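Local coordinates for CPXV203 protein (Cowpox virus, PDB 4HKJ), which probably binds MHC class I molecules and keeps them inside infected cells, using a poxvirus T4-family beta-sandwich fold to do so, at residues L17-C22 / I84-S89; D34-R39 / T185-D190; L46-N51 / T72-F77; L105-C110 / T133-T138. All blocks are in the same frame, centred on the assembly; numbering follows the deposited sequence.

The four contacts sample both sheets of a beta sandwich and the boundary between them. Interaction 1 lies within the antiparallel sheet, about 4 Å from the centre of the chain. Interaction 4 lies within the mixed sheet, and the two touch through Met21, with centres about 16 Å apart. Interaction 3 spans the two sheets and reaches interaction 1 through Phe86 and Leu46. Interaction 2, centred about 9 Å from interaction 3, fastens the C-terminal tail to edge strand 36-38. Along the chain, interactions 3 and 4 come in series, both inside the loop closed by interaction 2, whereas interactions 1 and 2 interleave, so early and late parts of the sequence are knitted together.

Interaction 1 (L17-C22 / I84-S89); sequences LKIGMC and IEFSNS
The Phe86 ring meets strand 17-22 at one ring atom, CD2, which lies 3.9 Å from Ile19 O; the carbonyl oxygen approaches obliquely. With CG anti to its own carbonyl carbon (chi1 -59°), the ring enters the interior between the sheets, towards Leu46, with Thr72 alongside. The paired Ile19 meets it nearer the backbone, CB to CB at 4.1 Å. The other flat group, the Glu85 carboxylate, is touched through OE2, which lies 3.3 Å from Lys18 CE. The two side chains cross obliquely, and at 3.7 Å from Lys18 NZ to Glu85 OE2 the salt bridge is long. Asp178 brings a second negative charge close to OE2, which may raise the proton affinity of Glu85.

The backbone evidence is firmer. Ile19 N donates to Phe86 O at 2.8 Å with an N-H...O angle of 171°, and Phe86 N returns the bond to Ile19 O. Leu17-Asn88 and Met21-Ile84 are the hydrogen-bonded pairs flanking this one, each with one weak bond. Leu17, Ile19, Met21, Ile84 and Phe86 share the face turned to the interior. An axis angle of 173° and this regular register identify neighbouring antiparallel strands in one sheet of a beta sandwich.

Interaction 2 (D34-R39 / T185-D190); sequences DCSVHR and TNTKFD
His38 and Ser36 converge on the backbone of the C-terminal tail 185-190, which runs along edge strand 36-38 of the mixed sheet and is joined to it by a single backbone bridge, Ser36 with Thr185. The His38 ring stands at 76° to the Asn186 amide, and both polar approaches to it come at the ring edge. ND1 faces Asn186 OD1, and NE2 lies 2.9 Å from Thr187 O. Both bonds are weak, so they are poor evidence for a proton on each nitrogen.

Ser36 meets the same carbonyl without that weakness: its OG donates to Thr187 O at 2.8 Å, from a position 38° above the carbonyl plane. Placing OG anti to the Ser36 carbonyl carbon (chi1 -63°) brings the hydroxyl to that oxygen, which thus receives two side chains from one strand.

Next to these groups the backbone bridge consists of Thr185 N to Cys35 O at 3.1 Å and Val37 N to Thr185 O at 2.8 Å. Val37 CG1 packs beside the same Thr185 O at 3.6 Å. The Cys35-Cys184 disulfide secures the start of the tail covalently, while strand 45-50 pairs with the other edge of strand 36-38.

At the far end Phe189 presents its rim, in plane, to two oxygens: CD1 lies 3.7 Å from Ser36 OG, and CE1 lies 3.2 Å from Asp34 O.

Interaction 3 (L46-N51 / T72-F77); sequences LITEGN and TKQTHF
Thr48 and Gln74 supply the clearest polar meeting between these two strands, which belong to different sheets of the sandwich. Their axes pass 9.1 Å apart at an angle of 22°, a spacing bridged by side chains and not by backbone pairing. The two side chains come from opposite directions, and Thr48 OG1 lies 2.8 Å from Gln74 OE1. The hydroxyl proton is not settled between this oxygen and Ser36 O on the neighbouring edge strand. Gln74 reaches across because its chain runs extended beyond CG.

Amide contacts form a second group. The Asn51 and Gln74 side chains slide past each other in opposite directions with their amide planes 84° apart, and Asn51 OD1 stands 3.5 Å from Gln74 NE2. That nitrogen also rests against the Gly50 carbonyl, 3.4 Å from Gly50 C. Asn51 ND2 faces the backbone of the opposing strand near Thr75 O and lies 3.5 Å from His76 CB.

Two loose van der Waals contacts each set a methyl against a hydroxyl oxygen: Leu46 CD2 approaches Thr72 OG1 at 4.2 Å, and Thr72 CG2 approaches Thr48 OG1 at 4.3 Å. On the reverse side of strand 72-77, Thr75 and Phe77 point away and pack against another protein chain.

Between the sheets there is therefore a mainly polar seam here, with buried amides and hydroxyls in place of a purely hydrocarbon core.

Interaction 4 (L105-C110 / T133-T138); sequences LISVYC and TVKYDT
Val108 N donates to Lys135 O at 2.7 Å, the shortest bond between these strands, with an N-H...O angle of 168° and the donor nearly along the C=O axis. Ser107 CA adds a CA-H...O contact to the same oxygen at 3.2 Å. The series continues with Ile106 N to Thr133 O and Lys135 N to Ile106 O, both 2.8 Å and almost straight. It fades at Asp137 N to Val108 O, which is weak at 3.4 Å. The axes differ by only 13° in direction, so the strands are parallel. They are separated in sequence by strand 119-126, which lies beyond strand 131-137 and pairs with it antiparallel.

On the interior face, Val108 and Tyr136 meet CB to CB at 3.9 Å. Tyr136 CG sits between its backbone N and carbonyl carbon (chi1 66°), and the ring leads away from strand 105-110 towards Ile141. Ile106 CB approaches Val134 CG2 at 4.4 Å, and Met21 of the other sheet packs on Ile106, Val108 and Val134. The reverse face carries Ser107 and the aliphatic part of Lys135, with Lys135 CD 4.2 Å from Ser107 OG.

Asp137 OD1 accepts hydrogen bonds from Ser139 OG and Asp118 N. The chemistry implies a parallel pair held by three nearly straight backbone bonds and a weak fourth, with its apolar face against the opposite sheet and the Cys110-Cys140 disulfide at the weak end.

Interaction 1 (L17-C22 / I84-S89)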
loop_
_atom_site.group_PDB
_atom_site.type_symbol
_atom_site.label_atom_id
_atom_site.label_comp_id
_atom_site.label_asym_id
_atom_site.label_seq_id
_atom_site.Cartn_x
_atom_site.Cartn_y
_atom_site.Cartn_z
ATOM N N LEU D 17 18.307 5.363 8.880
ATOM C CA LEU D 17 17.796 4.148 8.260
ATOM C C LEU D 17 16.635 3.555 9.049
ATOM O O LEU D 17 16.738 3.331 10.255
ATOM C CB LEU D 17 18.909 3.107 8.123
ATOM C CG LEU D 17 18.486 1.728 7.600
ATOM C CD1 LEU D 17 17.877 1.835 6.211
ATOM C CD2 LEU D 17 19.665 0.767 7.601
ATOM N N LYS D 18 15.529 3.303 8.355
ATOM C CA LYS D 18 14.375 2.658 8.964
ATOM C C LYS D 18 13.858 1.534 8.079
ATOM O O LYS D 18 13.488 1.760 6.927
ATOM C CB LYS D 18 13.255 3.664 9.219
ATOM C CG LYS D 18 11.978 3.029 9.750
ATOM C CD LYS D 18 10.872 4.055 9.927
ATOM C CE LYS D 18 11.257 5.115 10.944
ATOM N NZ LYS D 18 10.169 6.112 11.133
ATOM N N ILE D 19 13.839 0.321 8.620
ATOM C CA ILE D 19 13.273 -0.821 7.915
ATOM C C ILE D 19 12.029 -1.323 8.638
ATOM O O ILE D 19 12.111 -1.810 9.766
ATOM C CB ILE D 19 14.285 -1.973 7.788
ATOM C CG1 ILE D 19 15.540 -1.507 7.048
ATOM C CG2 ILE D 19 13.654 -3.155 7.070
ATOM C CD1 ILE D 19 16.554 -2.607 6.808
ATOM N N GLY D 20 10.878 -1.196 7.987
ATOM C CA GLY D 20 9.631 -1.686 8.540
ATOM C C GLY D 20 9.252 -3.018 7.925
ATOM O O GLY D 20 9.526 -3.264 6.751
HETATM N N MSE D 21 8.627 -3.883 8.717
HETATM C CA MSE D 21 8.232 -5.203 8.240
HETATM C C MSE D 21 6.978 -5.701 8.950
HETATM O O MSE D 21 6.975 -5.885 10.166
HETATM C CB MSE D 21 9.376 -6.200 8.424
HETATM C CG MSE D 21 9.054 -7.609 7.960
HETATM SE SE MSE D 21 10.598 -8.798 8.030
HETATM C CE MSE D 21 11.810 -7.776 6.893
ATOM N N CYS D 22 5.912 -5.911 8.182
ATOM C CA CYS D 22 4.651 -6.386 8.739
ATOM C C CYS D 22 4.457 -7.872 8.457
ATOM O O CYS D 22 4.452 -8.299 7.303
ATOM C CB CYS D 22 3.474 -5.583 8.174
ATOM S SG CYS D 22 1.865 -5.991 8.902
ATOM N N ILE D 84 7.692 -5.109 13.001
ATOM C CA ILE D 84 9.059 -4.943 13.489
ATOM C C ILE D 84 9.730 -3.757 12.801
ATOM O O ILE D 84 9.610 -3.589 11.588
ATOM C CB ILE D 84 9.906 -6.209 13.242
ATOM C CG1 ILE D 84 9.207 -7.445 13.817
ATOM C CG2 ILE D 84 11.295 -6.055 13.844
ATOM C CD1 ILE D 84 9.984 -8.731 13.629
ATOM N N GLU D 85 10.434 -2.937 13.576
ATOM C CA GLU D 85 11.103 -1.762 13.024
ATOM C C GLU D 85 12.590 -1.727 13.361
ATOM O O GLU D 85 12.970 -1.550 14.518
ATOM C CB GLU D 85 10.433 -0.478 13.519
ATOM C CG GLU D 85 11.032 0.794 12.941
ATOM C CD GLU D 85 10.463 2.046 13.578
ATOM O OE1 GLU D 85 10.648 2.228 14.801
ATOM O OE2 GLU D 85 9.826 2.845 12.861
ATOM N N PHE D 86 13.426 -1.891 12.341
ATOM C CA PHE D 86 14.870 -1.784 12.507
ATOM C C PHE D 86 15.309 -0.350 12.219
ATOM O O PHE D 86 14.964 0.213 11.179
ATOM C CB PHE D 86 15.588 -2.764 11.580
ATOM C CG PHE D 86 15.207 -4.201 11.805
ATOM C CD1 PHE D 86 15.839 -4.954 12.783
ATOM C CD2 PHE D 86 14.220 -4.800 11.040
ATOM C CE1 PHE D 86 15.491 -6.277 12.993
ATOM C CE2 PHE D 86 13.869 -6.122 11.244
ATOM C CZ PHE D 86 14.506 -6.860 12.222
ATOM N N SER D 87 16.068 0.240 13.138
ATOM C CA SER D 87 16.401 1.658 13.039
ATOM C C SER D 87 17.889 1.961 13.205
ATOM O O SER D 87 18.652 1.144 13.717
ATOM C CB SER D 87 15.595 2.456 14.066
ATOM O OG SER D 87 14.218 2.134 13.993
ATOM N N ASN D 88 18.283 3.150 12.758
ATOM C CA ASN D 88 19.625 3.676 12.979
ATOM C C ASN D 88 19.616 5.188 12.784
ATOM O O ASN D 88 19.490 5.676 11.661
ATOM C CB ASN D 88 20.640 3.018 12.041
ATOM C CG ASN D 88 22.081 3.278 12.460
ATOM O OD1 ASN D 88 22.407 4.339 12.990
ATOM N ND2 ASN D 88 22.948 2.301 12.224
ATOM N N SER D 89 19.752 5.920 13.885
ATOM C CA SER D 89 19.635 7.376 13.863
ATOM C C SER D 89 20.765 8.061 13.096
ATOM O O SER D 89 20.598 9.177 12.605
ATOM C CB SER D 89 19.548 7.930 15.289
ATOM O OG SER D 89 20.694 7.587 16.046
#

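Interaction 2 (D34-R39 / T185-D190)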
loop_
_atom_site.group_PDB
_atom_site.type_symbol
_atom_site.label_atom_id
_atom_site.label_comp_id
_atom_site.label_asym_id
_atom_site.label_seq_id
_atom_site.Cartn_x
_atom_site.Cartn_y
_atom_site.Cartn_z
ATOM N N ASP D 34 6.480 -8.776 24.931
ATOM C CA ASP D 34 7.716 -8.009 24.920
ATOM C C ASP D 34 8.667 -8.619 23.903
ATOM O O ASP D 34 8.535 -9.788 23.544
ATOM C CB ASP D 34 8.369 -8.022 26.303
ATOM C CG ASP D 34 7.480 -7.425 27.374
ATOM O OD1 ASP D 34 6.244 -7.602 27.294
ATOM O OD2 ASP D 34 8.015 -6.778 28.299
ATOM N N CYS D 35 9.629 -7.829 23.440
ATOM C CA CYS D 35 10.597 -8.320 22.468
ATOM C C CYS D 35 12.028 -8.235 22.986
ATOM O O CYS D 35 12.373 -7.339 23.758
ATOM C CB CYS D 35 10.460 -7.575 21.137
ATOM S SG CYS D 35 10.750 -5.796 21.232
ATOM N N SER D 36 12.854 -9.181 22.556
ATOM C CA SER D 36 14.257 -9.217 22.940
ATOM C C SER D 36 15.142 -9.004 21.720
ATOM O O SER D 36 14.691 -9.156 20.587
ATOM C CB SER D 36 14.591 -10.550 23.608
ATOM O OG SER D 36 13.859 -10.712 24.810
ATOM N N VAL D 37 16.399 -8.640 21.954
ATOM C CA VAL D 37 17.357 -8.462 20.866
ATOM C C VAL D 37 18.782 -8.742 21.341
ATOM O O VAL D 37 19.218 -8.232 22.373
ATOM C CB VAL D 37 17.262 -7.053 20.233
ATOM C CG1 VAL D 37 17.371 -5.967 21.297
ATOM C CG2 VAL D 37 18.327 -6.871 19.159
ATOM N N HIS D 38 19.500 -9.572 20.592
ATOM C CA HIS D 38 20.856 -9.947 20.964
ATOM C C HIS D 38 21.761 -9.993 19.741
ATOM O O HIS D 38 21.312 -10.306 18.640
ATOM C CB HIS D 38 20.860 -11.316 21.649
ATOM C CG HIS D 38 19.817 -11.467 22.710
ATOM N ND1 HIS D 38 20.041 -11.132 24.029
ATOM C CD2 HIS D 38 18.540 -11.914 22.648
ATOM C CE1 HIS D 38 18.948 -11.368 24.732
ATOM N NE2 HIS D 38 18.022 -11.842 23.918
ATOM N N ARG D 39 23.036 -9.672 19.939
ATOM C CA ARG D 39 24.035 -9.855 18.897
ATOM C C ARG D 39 24.760 -11.170 19.144
ATOM O O ARG D 39 25.597 -11.263 20.041
ATOM C CB ARG D 39 25.038 -8.701 18.886
ATOM C CG ARG D 39 26.189 -8.901 17.911
ATOM C CD ARG D 39 27.377 -8.017 18.255
ATOM N NE ARG D 39 28.590 -8.459 17.572
ATOM C CZ ARG D 39 29.396 -9.413 18.028
ATOM N NH1 ARG D 39 29.118 -10.027 19.170
ATOM N NH2 ARG D 39 30.478 -9.754 17.343
ATOM N N THR D 185 14.686 -5.362 24.216
ATOM C CA THR D 185 15.704 -5.311 25.261
ATOM C C THR D 185 16.698 -6.469 25.182
ATOM O O THR D 185 16.496 -7.429 24.441
ATOM C CB THR D 185 15.062 -5.300 26.658
ATOM O OG1 THR D 185 14.336 -6.518 26.865
ATOM C CG2 THR D 185 14.106 -4.124 26.793
ATOM N N ASN D 186 17.770 -6.365 25.960
ATOM C CA ASN D 186 18.808 -7.387 26.001
ATOM C C ASN D 186 18.550 -8.384 27.127
ATOM O O ASN D 186 19.224 -8.359 28.156
ATOM C CB ASN D 186 20.180 -6.733 26.186
ATOM C CG ASN D 186 21.330 -7.660 25.829
ATOM O OD1 ASN D 186 21.211 -8.883 25.908
ATOM N ND2 ASN D 186 22.455 -7.076 25.435
ATOM N N THR D 187 17.568 -9.256 26.927
ATOM C CA THR D 187 17.233 -10.271 27.918
ATOM C C THR D 187 16.684 -11.524 27.247
ATOM O O THR D 187 16.198 -11.471 26.119
ATOM C CB THR D 187 16.199 -9.752 28.935
ATOM O OG1 THR D 187 15.932 -10.767 29.911
ATOM C CG2 THR D 187 14.902 -9.378 28.234
ATOM N N LYS D 188 16.765 -12.653 27.944
ATOM C CA LYS D 188 16.273 -13.919 27.410
ATOM C C LYS D 188 14.751 -13.929 27.268
ATOM O O LYS D 188 14.071 -12.997 27.698
ATOM C CB LYS D 188 16.729 -15.088 28.286
ATOM C CG LYS D 188 18.218 -15.381 28.212
ATOM C CD LYS D 188 18.566 -16.634 29.004
ATOM C CE LYS D 188 20.049 -16.959 28.923
ATOM N NZ LYS D 188 20.387 -18.194 29.684
ATOM N N PHE D 189 14.226 -14.988 26.662
ATOM C CA PHE D 189 12.789 -15.113 26.442
ATOM C C PHE D 189 12.220 -16.260 27.274
ATOM O O PHE D 189 12.969 -17.004 27.907
ATOM C CB PHE D 189 12.497 -15.329 24.957
ATOM C CG PHE D 189 11.253 -14.636 24.477
ATOM C CD1 PHE D 189 11.198 -13.253 24.406
ATOM C CD2 PHE D 189 10.145 -15.366 24.081
ATOM C CE1 PHE D 189 10.058 -12.610 23.961
ATOM C CE2 PHE D 189 9.002 -14.731 23.634
ATOM C CZ PHE D 189 8.959 -13.351 23.573
ATOM N N ASP D 190 10.899 -16.406 27.264
ATOM C CA ASP D 190 10.246 -17.409 28.102
ATOM C C ASP D 190 8.931 -17.935 27.525
ATOM O O ASP D 190 8.703 -19.145 27.509
ATOM C CB ASP D 190 10.023 -16.857 29.512
ATOM C CG ASP D 190 9.381 -15.483 29.507
ATOM O OD1 ASP D 190 9.538 -14.752 28.506
ATOM O OD2 ASP D 190 8.720 -15.132 30.507
#

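Interaction 3 (L46-N51 / T72-F77)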
loop_
_atom_site.group_PDB
_atom_site.type_symbol
_atom_site.label_atom_id
_atom_site.label_comp_id
_atom_site.label_asym_id
_atom_site.label_seq_id
_atom_site.Cartn_x
_atom_site.Cartn_y
_atom_site.Cartn_z
ATOM N N LEU D 46 22.055 -9.708 14.255
ATOM C CA LEU D 46 21.187 -9.642 15.425
ATOM C C LEU D 46 20.055 -10.665 15.366
ATOM O O LEU D 46 19.588 -11.028 14.287
ATOM C CB LEU D 46 20.629 -8.225 15.613
ATOM C CG LEU D 46 19.877 -7.544 14.464
ATOM C CD1 LEU D 46 18.404 -7.941 14.424
ATOM C CD2 LEU D 46 20.018 -6.030 14.556
ATOM N N ILE D 47 19.624 -11.125 16.537
ATOM C CA ILE D 47 18.495 -12.041 16.641
ATOM C C ILE D 47 17.444 -11.445 17.569
ATOM O O ILE D 47 17.763 -11.014 18.677
ATOM C CB ILE D 47 18.923 -13.410 17.198
ATOM C CG1 ILE D 47 20.119 -13.962 16.418
ATOM C CG2 ILE D 47 17.760 -14.389 17.159
ATOM C CD1 ILE D 47 20.578 -15.320 16.896
ATOM N N THR D 48 16.193 -11.418 17.121
ATOM C CA THR D 48 15.120 -10.850 17.931
ATOM C C THR D 48 13.960 -11.815 18.164
ATOM O O THR D 48 13.430 -12.405 17.226
ATOM C CB THR D 48 14.592 -9.522 17.336
ATOM O OG1 THR D 48 13.474 -9.063 18.107
ATOM C CG2 THR D 48 14.166 -9.707 15.889
ATOM N N GLU D 49 13.580 -11.975 19.428
ATOM C CA GLU D 49 12.447 -12.818 19.789
ATOM C C GLU D 49 11.262 -11.957 20.213
ATOM O O GLU D 49 11.419 -11.014 20.987
ATOM C CB GLU D 49 12.818 -13.774 20.927
ATOM C CG GLU D 49 13.995 -14.691 20.632
ATOM C CD GLU D 49 15.330 -14.074 21.008
ATOM O OE1 GLU D 49 15.350 -12.891 21.405
ATOM O OE2 GLU D 49 16.358 -14.776 20.909
ATOM N N GLY D 50 10.077 -12.280 19.704
ATOM C CA GLY D 50 8.879 -11.548 20.069
ATOM C C GLY D 50 7.737 -11.682 19.081
ATOM O O GLY D 50 7.953 -11.873 17.883
ATOM N N ASN D 51 6.515 -11.579 19.599
ATOM C CA ASN D 51 5.292 -11.638 18.797
ATOM C C ASN D 51 5.111 -12.940 18.021
ATOM O O ASN D 51 4.594 -12.942 16.905
ATOM C CB ASN D 51 5.190 -10.424 17.865
ATOM C CG ASN D 51 5.157 -9.110 18.622
ATOM O OD1 ASN D 51 5.583 -9.032 19.775
ATOM N ND2 ASN D 51 4.650 -8.068 17.976
ATOM N N THR D 72 16.106 -1.906 17.483
ATOM C CA THR D 72 15.011 -2.783 17.080
ATOM C C THR D 72 13.767 -2.527 17.931
ATOM O O THR D 72 13.852 -2.444 19.156
ATOM C CB THR D 72 15.405 -4.266 17.202
ATOM O OG1 THR D 72 16.711 -4.466 16.649
ATOM C CG2 THR D 72 14.406 -5.148 16.468
ATOM N N LYS D 73 12.616 -2.400 17.275
ATOM C CA LYS D 73 11.352 -2.180 17.971
ATOM C C LYS D 73 10.267 -3.101 17.427
ATOM O O LYS D 73 10.285 -3.467 16.252
ATOM C CB LYS D 73 10.907 -0.723 17.838
ATOM C CG LYS D 73 11.880 0.286 18.424
ATOM C CD LYS D 73 11.405 1.711 18.199
ATOM C CE LYS D 73 12.401 2.712 18.755
ATOM N NZ LYS D 73 11.936 4.115 18.579
ATOM N N GLN D 74 9.326 -3.476 18.289
ATOM C CA GLN D 74 8.218 -4.337 17.886
ATOM C C GLN D 74 6.900 -3.908 18.522
ATOM O O GLN D 74 6.881 -3.300 19.592
ATOM C CB GLN D 74 8.504 -5.800 18.240
ATOM C CG GLN D 74 9.620 -6.441 17.431
ATOM C CD GLN D 74 9.770 -7.920 17.725
ATOM O OE1 GLN D 74 10.792 -8.527 17.405
ATOM N NE2 GLN D 74 8.749 -8.510 18.335
ATOM N N THR D 75 5.801 -4.233 17.850
ATOM C CA THR D 75 4.466 -3.988 18.382
ATOM C C THR D 75 3.499 -5.026 17.828
ATOM O O THR D 75 3.844 -5.780 16.918
ATOM C CB THR D 75 3.957 -2.581 18.037
ATOM O OG1 THR D 75 2.680 -2.368 18.651
ATOM C CG2 THR D 75 3.820 -2.417 16.532
ATOM N N HIS D 76 2.290 -5.065 18.374
ATOM C CA HIS D 76 1.301 -6.044 17.944
ATOM C C HIS D 76 -0.101 -5.453 17.884
ATOM O O HIS D 76 -0.485 -4.652 18.737
ATOM C CB HIS D 76 1.316 -7.260 18.870
ATOM C CG HIS D 76 0.352 -8.335 18.473
ATOM N ND1 HIS D 76 0.658 -9.303 17.539
ATOM C CD2 HIS D 76 -0.913 -8.594 18.879
ATOM C CE1 HIS D 76 -0.375 -10.111 17.390
ATOM N NE2 HIS D 76 -1.343 -9.703 18.192
ATOM N N PHE D 77 -0.862 -5.856 16.871
ATOM C CA PHE D 77 -2.245 -5.415 16.724
ATOM C C PHE D 77 -3.144 -6.592 16.364
ATOM O O PHE D 77 -2.792 -7.419 15.522
ATOM C CB PHE D 77 -2.350 -4.332 15.650
ATOM C CG PHE D 77 -1.703 -3.033 16.035
ATOM C CD1 PHE D 77 -2.050 -2.391 17.211
ATOM C CD2 PHE D 77 -0.742 -2.458 15.222
ATOM C CE1 PHE D 77 -1.453 -1.196 17.568
ATOM C CE2 PHE D 77 -0.141 -1.265 15.572
ATOM C CZ PHE D 77 -0.497 -0.633 16.747
#

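Interaction 4 (L105-C110 / T133-T138)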
loop_
_atom_site.group_PDB
_atom_site.type_symbol
_atom_site.label_atom_id
_atom_site.label_comp_id
_atom_site.label_asym_id
_atom_site.label_seq_id
_atom_site.Cartn_x
_atom_site.Cartn_y
_atom_site.Cartn_z
ATOM N N LEU D 105 20.290 -9.728 4.877
ATOM C CA LEU D 105 19.553 -10.983 4.787
ATOM C C LEU D 105 18.733 -11.210 6.053
ATOM O O LEU D 105 19.285 -11.362 7.143
ATOM C CB LEU D 105 20.502 -12.159 4.562
ATOM C CG LEU D 105 19.858 -13.544 4.694
ATOM C CD1 LEU D 105 18.774 -13.746 3.642
ATOM C CD2 LEU D 105 20.909 -14.640 4.613
ATOM N N ILE D 106 17.413 -11.235 5.901
ATOM C CA ILE D 106 16.515 -11.382 7.039
ATOM C C ILE D 106 15.760 -12.709 6.998
ATOM O O ILE D 106 15.092 -13.025 6.015
ATOM C CB ILE D 106 15.520 -10.210 7.114
ATOM C CG1 ILE D 106 16.275 -8.900 7.346
ATOM C CG2 ILE D 106 14.503 -10.439 8.215
ATOM C CD1 ILE D 106 15.386 -7.678 7.444
ATOM N N SER D 107 15.878 -13.484 8.072
ATOM C CA SER D 107 15.209 -14.776 8.166
ATOM C C SER D 107 14.152 -14.754 9.264
ATOM O O SER D 107 14.459 -14.482 10.426
ATOM C CB SER D 107 16.226 -15.885 8.435
ATOM O OG SER D 107 17.313 -15.812 7.529
ATOM N N VAL D 108 12.907 -15.042 8.895
ATOM C CA VAL D 108 11.804 -15.008 9.850
ATOM C C VAL D 108 11.275 -16.404 10.177
ATOM O O VAL D 108 10.629 -17.047 9.349
ATOM C CB VAL D 108 10.642 -14.134 9.345
ATOM C CG1 VAL D 108 9.536 -14.082 10.386
ATOM C CG2 VAL D 108 11.135 -12.734 9.020
ATOM N N TYR D 109 11.552 -16.861 11.393
ATOM C CA TYR D 109 11.066 -18.150 11.863
ATOM C C TYR D 109 9.928 -17.942 12.853
ATOM O O TYR D 109 9.841 -16.894 13.492
ATOM C CB TYR D 109 12.195 -18.934 12.529
ATOM C CG TYR D 109 13.452 -19.028 11.695
ATOM C CD1 TYR D 109 13.621 -20.052 10.773
ATOM C CD2 TYR D 109 14.471 -18.094 11.831
ATOM C CE1 TYR D 109 14.769 -20.141 10.006
ATOM C CE2 TYR D 109 15.620 -18.176 11.071
ATOM C CZ TYR D 109 15.764 -19.199 10.160
ATOM O OH TYR D 109 16.909 -19.279 9.403
ATOM N N CYS D 110 9.060 -18.942 12.982
ATOM C CA CYS D 110 7.948 -18.864 13.925
ATOM C C CYS D 110 8.202 -19.698 15.179
ATOM O O CYS D 110 8.648 -20.842 15.097
ATOM C CB CYS D 110 6.632 -19.276 13.255
ATOM S SG CYS D 110 6.757 -20.665 12.103
ATOM N N THR D 133 16.759 -8.843 1.468
ATOM C CA THR D 133 16.268 -10.168 1.106
ATOM C C THR D 133 15.587 -10.816 2.309
ATOM O O THR D 133 16.141 -10.838 3.408
ATOM C CB THR D 133 17.411 -11.074 0.613
ATOM O OG1 THR D 133 18.148 -10.402 -0.415
ATOM C CG2 THR D 133 16.860 -12.378 0.063
ATOM N N VAL D 134 14.382 -11.337 2.100
ATOM C CA VAL D 134 13.613 -11.927 3.192
ATOM C C VAL D 134 13.310 -13.408 2.976
ATOM O O VAL D 134 12.763 -13.801 1.945
ATOM C CB VAL D 134 12.294 -11.168 3.429
ATOM C CG1 VAL D 134 11.466 -11.860 4.502
ATOM C CG2 VAL D 134 12.580 -9.731 3.818
ATOM N N LYS D 135 13.677 -14.218 3.964
ATOM C CA LYS D 135 13.391 -15.645 3.961
ATOM C C LYS D 135 12.449 -15.956 5.118
ATOM O O LYS D 135 12.769 -15.676 6.272
ATOM C CB LYS D 135 14.694 -16.432 4.115
ATOM C CG LYS D 135 14.513 -17.917 4.377
ATOM C CD LYS D 135 15.834 -18.556 4.780
ATOM C CE LYS D 135 15.663 -20.028 5.121
ATOM N NZ LYS D 135 15.297 -20.847 3.933
ATOM N N TYR D 136 11.285 -16.524 4.818
ATOM C CA TYR D 136 10.292 -16.772 5.861
ATOM C C TYR D 136 9.504 -18.069 5.683
ATOM O O TYR D 136 9.290 -18.539 4.565
ATOM C CB TYR D 136 9.337 -15.581 5.992
ATOM C CG TYR D 136 8.456 -15.343 4.784
ATOM C CD1 TYR D 136 8.932 -14.653 3.674
ATOM C CD2 TYR D 136 7.143 -15.796 4.758
ATOM C CE1 TYR D 136 8.127 -14.431 2.571
ATOM C CE2 TYR D 136 6.333 -15.579 3.660
ATOM C CZ TYR D 136 6.828 -14.897 2.570
ATOM O OH TYR D 136 6.021 -14.680 1.477
ATOM N N ASP D 137 9.074 -18.635 6.808
ATOM C CA ASP D 137 8.298 -19.870 6.823
ATOM C C ASP D 137 6.842 -19.579 6.469
ATOM O O ASP D 137 6.133 -18.915 7.223
ATOM C CB ASP D 137 8.384 -20.517 8.207
ATOM C CG ASP D 137 7.954 -21.971 8.208
ATOM O OD1 ASP D 137 7.170 -22.373 7.322
ATOM O OD2 ASP D 137 8.399 -22.716 9.105
ATOM N N THR D 138 6.401 -20.090 5.323
ATOM C CA THR D 138 5.060 -19.807 4.822
ATOM C C THR D 138 3.987 -20.686 5.463
ATOM O O THR D 138 2.804 -20.554 5.154
ATOM C CB THR D 138 4.987 -19.962 3.289
ATOM O OG1 THR D 138 5.147 -21.341 2.937
ATOM C CG2 THR D 138 6.075 -19.138 2.615
#